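Local coordinates for protein trimeric intracellular cation channel type 1B.2 (Caenorhabditis elegans, PDB 5EIK) that forms a homotrimeric potassium channel of intracellular membranes that binds PIP2 and may carry counter-ion current during calcium release, at residues 50-53 with 54-58; 61-64 with 65-69; 168-171 with 172-176. All coordinates share one frame; numbering follows the deposited sequence.

Contact 1. Residues 50-53 with 54-58. With DMU (decyl-beta-D-maltopyranoside), chain M.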
loop_
_atom_site.group_PDB
_atom_site.type_symbol
_atom_site.label_atom_id
_atom_site.label_comp_id
_atom_site.label_asym_id
_atom_site.label_seq_id
_atom_site.Cartn_x
_atom_site.Cartn_y
_atom_site.Cartn_z
ATOM N N ASP A 50 27.176 -0.676 8.543
ATOM C CA ASP A 50 27.540 -1.167 7.219
ATOM C C ASP A 50 26.977 -0.284 6.109
ATOM O O ASP A 50 27.102 -0.605 4.927
ATOM C CB ASP A 50 27.015 -2.589 7.052
ATOM C CG ASP A 50 25.537 -2.697 7.373
ATOM O OD1 ASP A 50 25.151 -2.375 8.519
ATOM O OD2 ASP A 50 24.758 -3.097 6.481
ATOM N N ALA A 51 26.355 0.825 6.498
ATOM C CA ALA A 51 25.756 1.757 5.547
ATOM C C ALA A 51 26.588 1.942 4.286
ATOM O O ALA A 51 26.095 1.748 3.175
ATOM C CB ALA A 51 25.527 3.110 6.217
ATOM N N ILE A 52 27.849 2.313 4.461
ATOM C CA ILE A 52 28.728 2.542 3.325
ATOM C C ILE A 52 28.956 1.307 2.465
ATOM O O ILE A 52 28.895 1.389 1.240
ATOM C CB ILE A 52 30.085 3.116 3.780
ATOM C CG1 ILE A 52 29.880 4.530 4.332
ATOM C CG2 ILE A 52 31.059 3.147 2.613
ATOM C CD1 ILE A 52 31.142 5.175 4.866
ATOM N N SER A 53 29.222 0.168 3.095
ATOM C CA SER A 53 29.438 -1.055 2.332
ATOM C C SER A 53 28.134 -1.374 1.611
ATOM O O SER A 53 28.126 -1.718 0.429
ATOM C CB SER A 53 29.823 -2.217 3.256
ATOM O OG SER A 53 28.762 -2.552 4.134
ATOM N N PHE A 54 27.028 -1.236 2.335
ATOM C CA PHE A 54 25.709 -1.496 1.779
ATOM C C PHE A 54 25.438 -0.641 0.545
ATOM O O PHE A 54 24.973 -1.141 -0.482
ATOM C CB PHE A 54 24.638 -1.229 2.841
ATOM C CG PHE A 54 23.241 -1.140 2.288
ATOM C CD1 PHE A 54 22.807 0.009 1.627
ATOM C CD2 PHE A 54 22.365 -2.207 2.410
ATOM C CE1 PHE A 54 21.524 0.088 1.092
ATOM C CE2 PHE A 54 21.082 -2.135 1.880
ATOM C CZ PHE A 54 20.660 -0.985 1.219
ATOM N N SER A 55 25.729 0.650 0.655
ATOM C CA SER A 55 25.500 1.580 -0.439
ATOM C C SER A 55 26.385 1.299 -1.650
ATOM O O SER A 55 25.997 1.562 -2.793
ATOM C CB SER A 55 25.728 3.015 0.042
ATOM O OG SER A 55 27.078 3.210 0.432
ATOM N N ARG A 56 27.577 0.768 -1.410
ATOM C CA ARG A 56 28.473 0.482 -2.519
ATOM C C ARG A 56 28.127 -0.831 -3.218
ATOM O O ARG A 56 28.462 -1.028 -4.386
ATOM C CB ARG A 56 29.925 0.507 -2.030
ATOM C CG ARG A 56 30.375 1.924 -1.678
ATOM C CD ARG A 56 31.792 1.986 -1.134
ATOM N NE ARG A 56 32.198 3.358 -0.824
ATOM C CZ ARG A 56 32.414 4.307 -1.734
ATOM N NH1 ARG A 56 32.269 4.046 -3.027
ATOM N NH2 ARG A 56 32.774 5.524 -1.346
ATOM N N LYS A 57 27.425 -1.711 -2.510
ATOM C CA LYS A 57 27.016 -2.992 -3.078
ATOM C C LYS A 57 25.633 -2.915 -3.720
ATOM O O LYS A 57 25.355 -3.634 -4.675
ATOM C CB LYS A 57 27.022 -4.080 -2.002
ATOM C CG LYS A 57 28.411 -4.461 -1.526
ATOM C CD LYS A 57 28.361 -5.494 -0.414
ATOM C CE LYS A 57 29.761 -5.853 0.078
ATOM N NZ LYS A 57 30.507 -4.679 0.633
ATOM N N HIS A 58 24.768 -2.047 -3.198
ATOM C CA HIS A 58 23.418 -1.898 -3.743
ATOM C C HIS A 58 23.068 -0.429 -3.963
ATOM O O HIS A 58 22.159 0.113 -3.338
ATOM C CB HIS A 58 22.396 -2.528 -2.799
ATOM C CG HIS A 58 22.770 -3.895 -2.331
ATOM N ND1 HIS A 58 23.653 -4.109 -1.292
ATOM C CD2 HIS A 58 22.397 -5.121 -2.764
ATOM C CE1 HIS A 58 23.805 -5.407 -1.107
ATOM N NE2 HIS A 58 23.054 -6.045 -1.988
HETATM C C1 DMU M . 18.307 -4.526 -5.263
HETATM C C2 DMU M . 18.378 -5.849 -4.470
HETATM C C3 DMU M . 18.222 -5.564 -2.940
HETATM C C4 DMU M . 16.980 -4.664 -2.689
HETATM O O5 DMU M . 16.994 -3.462 -3.514
HETATM C C6 DMU M . 17.003 -3.775 -4.930
HETATM O O7 DMU M . 18.034 -6.804 -2.189
HETATM O O16 DMU M . 16.960 -2.550 -5.688
HETATM C C18 DMU M . 15.606 -2.343 -6.128
HETATM C C19 DMU M . 15.466 -0.935 -6.728
HETATM C C22 DMU M . 16.132 -0.874 -8.102
HETATM C C25 DMU M . 16.457 0.580 -8.450
HETATM C C28 DMU M . 15.595 1.047 -9.642
HETATM C C31 DMU M . 16.443 1.758 -10.718
HETATM C C34 DMU M . 17.367 2.837 -10.111
HETATM C C37 DMU M . 18.359 3.309 -11.188
HETATM C C40 DMU M . 17.676 4.352 -12.095
HETATM C C43 DMU M . 18.734 5.225 -12.772
HETATM O O49 DMU M . 18.362 -4.811 -6.678
HETATM O O55 DMU M . 19.667 -6.437 -4.715
HETATM C C57 DMU M . 16.952 -4.260 -1.211
HETATM O O61 DMU M . 15.632 -3.852 -0.865
HETATM C C5 DMU M . 19.083 -8.721 -1.250
HETATM C C7 DMU M . 18.183 -8.779 -0.003
HETATM C C8 DMU M . 18.686 -7.827 1.033
HETATM C C9 DMU M . 18.934 -6.439 0.496
HETATM O O1 DMU M . 19.749 -6.411 -0.707
HETATM C C10 DMU M . 19.236 -7.311 -1.789
HETATM O O2 DMU M . 17.871 -7.899 2.112
HETATM O O3 DMU M . 18.580 -9.499 -2.292
HETATM O O4 DMU M . 18.095 -10.147 0.450
HETATM C C11 DMU M . 19.455 -5.563 1.566
HETATM O O6 DMU M . 19.578 -4.187 1.150
#
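Phe54 N donates to Asp50 O over 2.7 Å in an almost straight bond (N-H...O 173°), opening the short helix 51-57, probably on the cytoplasmic side, that leads into the discontinuous second transmembrane helix of this TRIC channel. Asp50 O takes a second donor: Ser53 OG folds back to it at 2.7 Å, in the carbonyl plane on a lone pair. The torsion that sets this hydroxyl between its own N and carbonyl carbon (chi1 65°) aims it at the preceding turn. Ser55 repeats the device, its OG reaching Ile52 O at 2.7 Å beside the helical bond from Arg56 N, both donors on the same face of that carbonyl. Small hydroxyl residues suit these places because backbone oxygens satisfy them. Ser55 N to Ala51 O and Lys57 N to Ser53 O extend the helical pattern, while Ser55 O is taken by Tyr107 OH of helix 92-107. The Phe54 ring packs on Leu47 and Cys62, with Ala51 O near its edge. Cut back to an alanine here, it would probably leave Leu47 and Cys62 without their ring and open a gap between helices 30-47 and 59-70. At the helix end, Phe54 O takes His58 N at 2.9 Å and a weak second bond from His58 ND1 (3.3 Å), in the imidazole plane, while O1 of a maltoside detergent lies over a face of that ring, 3.6 Å from His58 NE2.

Contact 2. Residues 61-64 with 65-69. With DMU (decyl-beta-D-maltopyranoside), chain M.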
loop_
_atom_site.group_PDB
_atom_site.type_symbol
_atom_site.label_atom_id
_atom_site.label_comp_id
_atom_site.label_asym_id
_atom_site.label_seq_id
_atom_site.Cartn_x
_atom_site.Cartn_y
_atom_site.Cartn_z
ATOM N N SER A 61 19.360 0.386 -5.047
ATOM C CA SER A 61 18.455 0.261 -3.912
ATOM C C SER A 61 18.643 1.448 -2.969
ATOM O O SER A 61 17.670 2.032 -2.486
ATOM C CB SER A 61 18.720 -1.054 -3.172
ATOM O OG SER A 61 17.876 -1.193 -2.037
ATOM N N CYS A 62 19.900 1.801 -2.710
ATOM C CA CYS A 62 20.207 2.915 -1.833
ATOM C C CYS A 62 19.632 4.204 -2.433
ATOM O O CYS A 62 18.972 4.980 -1.740
ATOM C CB CYS A 62 21.724 3.044 -1.656
ATOM S SG CYS A 62 22.222 4.323 -0.466
ATOM N N TRP A 63 19.879 4.429 -3.718
ATOM C CA TRP A 63 19.356 5.620 -4.367
ATOM C C TRP A 63 17.835 5.677 -4.224
ATOM O O TRP A 63 17.276 6.725 -3.904
ATOM C CB TRP A 63 19.715 5.628 -5.852
ATOM C CG TRP A 63 19.011 6.693 -6.627
ATOM C CD1 TRP A 63 19.344 8.017 -6.694
ATOM C CD2 TRP A 63 17.812 6.541 -7.402
ATOM N NE1 TRP A 63 18.427 8.699 -7.458
ATOM C CE2 TRP A 63 17.476 7.820 -7.906
ATOM C CE3 TRP A 63 16.985 5.450 -7.718
ATOM C CZ2 TRP A 63 16.347 8.043 -8.709
ATOM C CZ3 TRP A 63 15.852 5.667 -8.523
ATOM C CH2 TRP A 63 15.548 6.958 -9.006
ATOM N N LEU A 64 17.179 4.544 -4.457
ATOM C CA LEU A 64 15.730 4.455 -4.374
ATOM C C LEU A 64 15.219 4.764 -2.972
ATOM O O LEU A 64 14.258 5.508 -2.803
ATOM C CB LEU A 64 15.255 3.059 -4.790
ATOM C CG LEU A 64 13.737 2.884 -4.720
ATOM C CD1 LEU A 64 13.080 3.856 -5.676
ATOM C CD2 LEU A 64 13.355 1.462 -5.060
ATOM N N SER A 65 15.861 4.183 -1.967
ATOM C CA SER A 65 15.466 4.430 -0.592
ATOM C C SER A 65 15.483 5.926 -0.291
ATOM O O SER A 65 14.603 6.434 0.400
ATOM C CB SER A 65 16.409 3.706 0.367
ATOM O OG SER A 65 16.381 2.312 0.141
ATOM N N CYS A 66 16.473 6.638 -0.813
ATOM C CA CYS A 66 16.559 8.065 -0.552
ATOM C C CYS A 66 15.561 8.893 -1.355
ATOM O O CYS A 66 15.026 9.881 -0.857
ATOM C CB CYS A 66 17.990 8.559 -0.803
ATOM S SG CYS A 66 19.147 8.044 0.492
ATOM N N MET A 67 15.300 8.501 -2.594
ATOM C CA MET A 67 14.347 9.251 -3.390
ATOM C C MET A 67 12.946 9.098 -2.785
ATOM O O MET A 67 12.188 10.068 -2.700
ATOM C CB MET A 67 14.349 8.761 -4.840
ATOM C CG MET A 67 15.634 9.052 -5.594
ATOM S SD MET A 67 16.090 10.825 -5.673
ATOM C CE MET A 67 17.206 10.970 -4.240
ATOM N N LEU A 68 12.608 7.885 -2.349
ATOM C CA LEU A 68 11.287 7.656 -1.774
ATOM C C LEU A 68 11.060 8.514 -0.544
ATOM O O LEU A 68 9.977 9.062 -0.350
ATOM C CB LEU A 68 11.079 6.181 -1.413
ATOM C CG LEU A 68 10.972 5.211 -2.591
ATOM C CD1 LEU A 68 10.319 3.927 -2.118
ATOM C CD2 LEU A 68 10.151 5.834 -3.711
ATOM N N MET A 69 12.088 8.626 0.286
ATOM C CA MET A 69 11.991 9.418 1.496
ATOM C C MET A 69 12.053 10.912 1.179
ATOM O O MET A 69 11.374 11.713 1.808
ATOM C CB MET A 69 13.120 9.048 2.457
ATOM C CG MET A 69 12.946 7.704 3.126
ATOM S SD MET A 69 11.474 7.666 4.169
ATOM C CE MET A 69 12.020 8.698 5.513
HETATM C C1 DMU M . 18.307 -4.526 -5.263
HETATM C C2 DMU M . 18.378 -5.849 -4.470
HETATM C C3 DMU M . 18.222 -5.564 -2.940
HETATM C C4 DMU M . 16.980 -4.664 -2.689
HETATM O O5 DMU M . 16.994 -3.462 -3.514
HETATM C C6 DMU M . 17.003 -3.775 -4.930
HETATM O O7 DMU M . 18.034 -6.804 -2.189
HETATM O O16 DMU M . 16.960 -2.550 -5.688
HETATM C C18 DMU M . 15.606 -2.343 -6.128
HETATM C C19 DMU M . 15.466 -0.935 -6.728
HETATM C C22 DMU M . 16.132 -0.874 -8.102
HETATM C C25 DMU M . 16.457 0.580 -8.450
HETATM C C28 DMU M . 15.595 1.047 -9.642
HETATM C C31 DMU M . 16.443 1.758 -10.718
HETATM C C34 DMU M . 17.367 2.837 -10.111
HETATM C C37 DMU M . 18.359 3.309 -11.188
HETATM C C40 DMU M . 17.676 4.352 -12.095
HETATM C C43 DMU M . 18.734 5.225 -12.772
HETATM O O49 DMU M . 18.362 -4.811 -6.678
HETATM O O55 DMU M . 19.667 -6.437 -4.715
HETATM C C57 DMU M . 16.952 -4.260 -1.211
HETATM O O61 DMU M . 15.632 -3.852 -0.865
HETATM C C5 DMU M . 19.083 -8.721 -1.250
HETATM C C7 DMU M . 18.183 -8.779 -0.003
HETATM C C8 DMU M . 18.686 -7.827 1.033
HETATM C C9 DMU M . 18.934 -6.439 0.496
HETATM O O1 DMU M . 19.749 -6.411 -0.707
HETATM C C10 DMU M . 19.236 -7.311 -1.789
HETATM O O2 DMU M . 17.871 -7.899 2.112
HETATM O O3 DMU M . 18.580 -9.499 -2.292
HETATM O O4 DMU M . 18.095 -10.147 0.450
HETATM C C11 DMU M . 19.455 -5.563 1.566
HETATM O O6 DMU M . 19.578 -4.187 1.150
#
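Trp63 and Met67, one turn apart on helix 59-70, make the tight part of this contact. Met67 CG sits over one face of the indole, toward its rim, only 3.2 Å from Trp63 CE2, and makes a CH-pi contact with the five-membered ring. The sulfur follows obliquely, Met67 SD lying 4.3 Å from the centroid of the Trp63 pyrrole ring. Bends at chi2 and chi3 of Met67 (-58° and 94°) curl the thioether across the indole at about a right angle, a fit for which a flexible, polarisable side chain is well suited. Trp63 NE1 spends its hydrogen on Ser99 OG, and Trp102 meets the indole edge-to-face, so helix 92-107 also holds the ring. Packing relaxes round the helix: Leu64 CD1 approaches Leu68 CG at 4.0 Å. Leu64 CD2 rests at 3.6 Å from C19 in the alkyl chain of a decyl maltoside, where a branched aliphatic group suits a greasy neighbour. Ser61 OG touches the sugar by a weak bond of 2.8 Å to detergent O5. Ser65 disposes of its buried hydroxyl within the helix, its OG meeting Ser61 O at 2.9 Å from above the carbonyl plane, while Ser65 N grips the same oxygen. The pairing is an i to i+4 Met-aromatic contact, set here within the first half of a discontinuous transmembrane helix.

Contact 3. Residues 168-171 with 172-176. With PT5 ([(2R)-1-octadecanoyloxy-3-[oxidanyl-[(1R,2R,3S,4R,5R,6S)-2,3,6-tris(oxidanyl)-4,5-diphosphonooxy-cyclohexyl]oxy-phospho ryl]oxy-propan-2-yl] (8Z)-icosa-5,8,11,14-tetraenoate), chain B.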
loop_
_atom_site.group_PDB
_atom_site.type_symbol
_atom_site.label_atom_id
_atom_site.label_comp_id
_atom_site.label_asym_id
_atom_site.label_seq_id
_atom_site.Cartn_x
_atom_site.Cartn_y
_atom_site.Cartn_z
ATOM N N GLY A 168 6.809 9.304 7.405
ATOM C CA GLY A 168 6.629 8.211 8.343
ATOM C C GLY A 168 6.068 6.959 7.688
ATOM O O GLY A 168 6.420 5.831 8.053
ATOM N N VAL A 169 5.185 7.157 6.719
ATOM C CA VAL A 169 4.593 6.040 6.016
ATOM C C VAL A 169 5.636 5.381 5.135
ATOM O O VAL A 169 5.819 4.163 5.176
ATOM C CB VAL A 169 3.410 6.494 5.137
ATOM C CG1 VAL A 169 3.001 5.380 4.195
ATOM C CG2 VAL A 169 2.244 6.863 6.017
ATOM N N VAL A 170 6.331 6.194 4.349
ATOM C CA VAL A 170 7.342 5.677 3.439
ATOM C C VAL A 170 8.484 4.979 4.164
ATOM O O VAL A 170 9.037 3.998 3.656
ATOM C CB VAL A 170 7.883 6.804 2.525
ATOM C CG1 VAL A 170 8.953 6.263 1.598
ATOM C CG2 VAL A 170 6.727 7.386 1.697
ATOM N N LYS A 171 8.824 5.462 5.353
ATOM C CA LYS A 171 9.888 4.832 6.124
ATOM C C LYS A 171 9.500 3.374 6.399
ATOM O O LYS A 171 10.278 2.459 6.158
ATOM C CB LYS A 171 10.102 5.578 7.440
ATOM C CG LYS A 171 11.335 5.134 8.208
ATOM C CD LYS A 171 11.602 6.065 9.379
ATOM C CE LYS A 171 12.954 5.793 10.025
ATOM N NZ LYS A 171 13.287 6.806 11.074
ATOM N N ILE A 172 8.286 3.168 6.901
ATOM C CA ILE A 172 7.788 1.830 7.193
ATOM C C ILE A 172 7.884 0.958 5.940
ATOM O O ILE A 172 8.323 -0.196 6.007
ATOM C CB ILE A 172 6.318 1.878 7.660
ATOM C CG1 ILE A 172 6.250 2.582 9.019
ATOM C CG2 ILE A 172 5.720 0.459 7.715
ATOM C CD1 ILE A 172 4.846 2.766 9.535
ATOM N N VAL A 173 7.467 1.511 4.804
ATOM C CA VAL A 173 7.533 0.782 3.554
ATOM C C VAL A 173 8.961 0.326 3.272
ATOM O O VAL A 173 9.183 -0.822 2.887
ATOM C CB VAL A 173 7.052 1.636 2.357
ATOM C CG1 VAL A 173 7.347 0.906 1.062
ATOM C CG2 VAL A 173 5.557 1.878 2.462
ATOM N N GLU A 174 9.926 1.221 3.472
ATOM C CA GLU A 174 11.323 0.893 3.227
ATOM C C GLU A 174 11.917 -0.129 4.187
ATOM O O GLU A 174 12.767 -0.930 3.800
ATOM C CB GLU A 174 12.172 2.160 3.249
ATOM C CG GLU A 174 12.237 2.844 1.912
ATOM C CD GLU A 174 13.052 4.112 1.943
ATOM O OE1 GLU A 174 13.996 4.195 2.759
ATOM O OE2 GLU A 174 12.758 5.019 1.139
ATOM N N GLN A 175 11.482 -0.097 5.439
ATOM C CA GLN A 175 11.996 -1.031 6.427
ATOM C C GLN A 175 11.422 -2.424 6.172
ATOM O O GLN A 175 12.012 -3.433 6.562
ATOM C CB GLN A 175 11.648 -0.547 7.828
ATOM C CG GLN A 175 12.124 0.869 8.089
ATOM C CD GLN A 175 11.731 1.383 9.458
ATOM O OE1 GLN A 175 10.559 1.348 9.836
ATOM N NE2 GLN A 175 12.709 1.876 10.207
ATOM N N LEU A 176 10.270 -2.472 5.515
ATOM C CA LEU A 176 9.652 -3.743 5.188
ATOM C C LEU A 176 10.402 -4.327 3.986
ATOM O O LEU A 176 10.755 -5.506 3.967
ATOM C CB LEU A 176 8.173 -3.542 4.846
ATOM C CG LEU A 176 7.215 -3.266 6.008
ATOM C CD1 LEU A 176 5.839 -2.892 5.461
ATOM C CD2 LEU A 176 7.133 -4.500 6.906
HETATM O O12 PT5 B . 4.455 10.016 14.044
HETATM P P1 PT5 B . 4.499 9.388 12.660
HETATM O O13 PT5 B . 3.341 10.016 11.528
HETATM O O11 PT5 B . 4.242 7.769 12.628
HETATM O O6 PT5 B . 8.390 9.641 12.891
HETATM O O1 PT5 B . 5.865 9.597 11.896
HETATM C C1 PT5 B . 6.568 10.845 11.933
HETATM C C6 PT5 B . 8.012 10.462 11.784
HETATM C C2 PT5 B . 6.158 11.833 10.776
HETATM O O2 PT5 B . 6.296 11.181 9.499
HETATM C C3 PT5 B . 7.098 13.078 10.765
HETATM O O3 PT5 B . 6.758 13.872 9.637
HETATM C C4 PT5 B . 8.555 12.702 10.670
HETATM O O4 PT5 B . 9.349 13.829 10.886
HETATM P P4 PT5 B . 10.280 14.431 9.691
HETATM O O41 PT5 B . 11.287 13.341 9.054
HETATM O O42 PT5 B . 11.160 15.672 10.240
HETATM O O43 PT5 B . 9.378 14.909 8.584
HETATM C C5 PT5 B . 8.968 11.660 11.728
HETATM O O5 PT5 B . 10.270 11.188 11.380
HETATM P P5 PT5 B . 11.490 11.671 12.357
HETATM O O52 PT5 B . 11.081 12.852 13.343
HETATM O O51 PT5 B . 12.055 10.319 13.182
HETATM O O53 PT5 B . 12.621 12.069 11.203
HETATM C C7 PT5 B . 3.102 9.345 10.259
HETATM C C8 PT5 B . 1.577 9.333 10.043
HETATM C C9 PT5 B . 0.856 8.045 10.555
HETATM O O16 PT5 B . 1.309 9.493 8.595
HETATM C C10 PT5 B . 0.869 10.724 8.198
HETATM O O17 PT5 B . 1.598 11.686 8.029
HETATM O O18 PT5 B . -0.009 7.499 9.466
HETATM C C11 PT5 B . -1.134 6.649 9.727
HETATM O O19 PT5 B . -1.791 6.600 10.807
HETATM C C12 PT5 B . -0.642 10.796 7.972
HETATM C C13 PT5 B . -1.146 11.300 6.595
HETATM C C14 PT5 B . -2.691 11.364 6.564
HETATM C C15 PT5 B . -3.327 10.199 5.785
HETATM C C16 PT5 B . -4.858 10.372 5.561
HETATM C C17 PT5 B . -5.660 9.038 5.681
HETATM C C18 PT5 B . -6.732 8.871 4.601
HETATM C C19 PT5 B . -7.145 7.775 4.156
HETATM C C20 PT5 B . -6.625 6.549 3.387
HETATM C C21 PT5 B . -6.234 5.319 4.245
HETATM C C22 PT5 B . -5.443 4.261 3.452
HETATM C C23 PT5 B . -5.889 2.818 3.768
HETATM C C24 PT5 B . -6.172 1.981 2.502
HETATM C C31 PT5 B . -1.485 5.767 8.525
HETATM C C32 PT5 B . -2.365 6.507 7.476
HETATM C C33 PT5 B . -2.623 5.671 6.188
HETATM C C34 PT5 B . -1.626 5.945 5.031
HETATM C C35 PT5 B . -1.721 5.066 3.688
HETATM C C36 PT5 B . -0.889 3.994 3.433
HETATM C C37 PT5 B . -1.450 2.777 2.665
HETATM C C38 PT5 B . -0.434 2.388 1.714
HETATM C C39 PT5 B . 0.446 1.220 1.744
HETATM C C40 PT5 B . 1.564 1.141 2.735
HETATM C C25 PT5 B . -5.010 1.013 2.169
HETATM C C26 PT5 B . -5.168 0.353 0.790
HETATM C C41 PT5 B . 1.416 0.157 3.902
HETATM C C42 PT5 B . 2.544 0.286 4.933
HETATM C C43 PT5 B . 2.216 1.256 6.073
#
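Lys171 and Gln175 lie one turn apart on helix 167-177, their side chains slanting across one another. Lys171 is anti about every side-chain torsion from chi1 (-171°) outward, and this full extension carries its ammonium off the helix; its CE passes Gln175 NE2 at 3.9 Å. Gln175 CG presses against Lys171 O at 3.1 Å, the same oxygen that accepts Gln175 N at 2.9 Å. The long methylene chain thus packs locally while NZ makes a long, weak ion pair with Asp46, and the side chain lies near an acetate ion, probably from the crystallisation liquor. Ile172 is the second mainstay. With CG1 beside its own N (chi1 -67°), its longer branch is laid back along the helix, CG1 coming within 3.4 Å of Gly168 O, and the CG2 branch is left to face C43 of a PIP2 acyl chain, at 4.0 Å. A beta-branched aliphatic residue can serve both partners at once. The helical bond beneath it, Ile172 N to Gly168 O, is weak at 3.4 Å. Gly168, one of the PIP2-binding residues, stands in the first turn after the break in this transmembrane helix, and its N offers a weak bond of 2.9 Å to inositol O2. A beta carbon there would run into lipid O1, so the missing side chain lets the headgroup come up to the backbone. Val170 completes the trio, its CG1 4.0 Å from Glu174 OE2, whose partner oxygen OE1 is held in a salt bridge by Arg178. Val170 and Glu174 face Leu68 of helix 59-70, Val169 meets Leu76 of helix 72-81, and Ile172 packs on Ala177 of the third subunit.

How the contacts relate
All three contacts are local, between residues about one turn apart along a helix, in one channel domain, but their surroundings differ. Contact 1, probably at the cytoplasmic margin, is partly exposed and governed by serine hydroxyls folding onto carbonyls. Contacts 2 and 3 are buried and lie in the two discontinuous transmembrane helices; contact 2 depends on aromatic and sulfur packing, contact 3 on aliphatic groups beside a bound lipid. Contact 1 leads directly into contact 2: Ser55 rests on Cys62, and both contacts touch the same detergent. Contact 2 in turn meets contact 3, where helix 59-70 packs against helix 167-177. Contacts 1 and 3 do not touch, their nearest atoms about 8 Å apart.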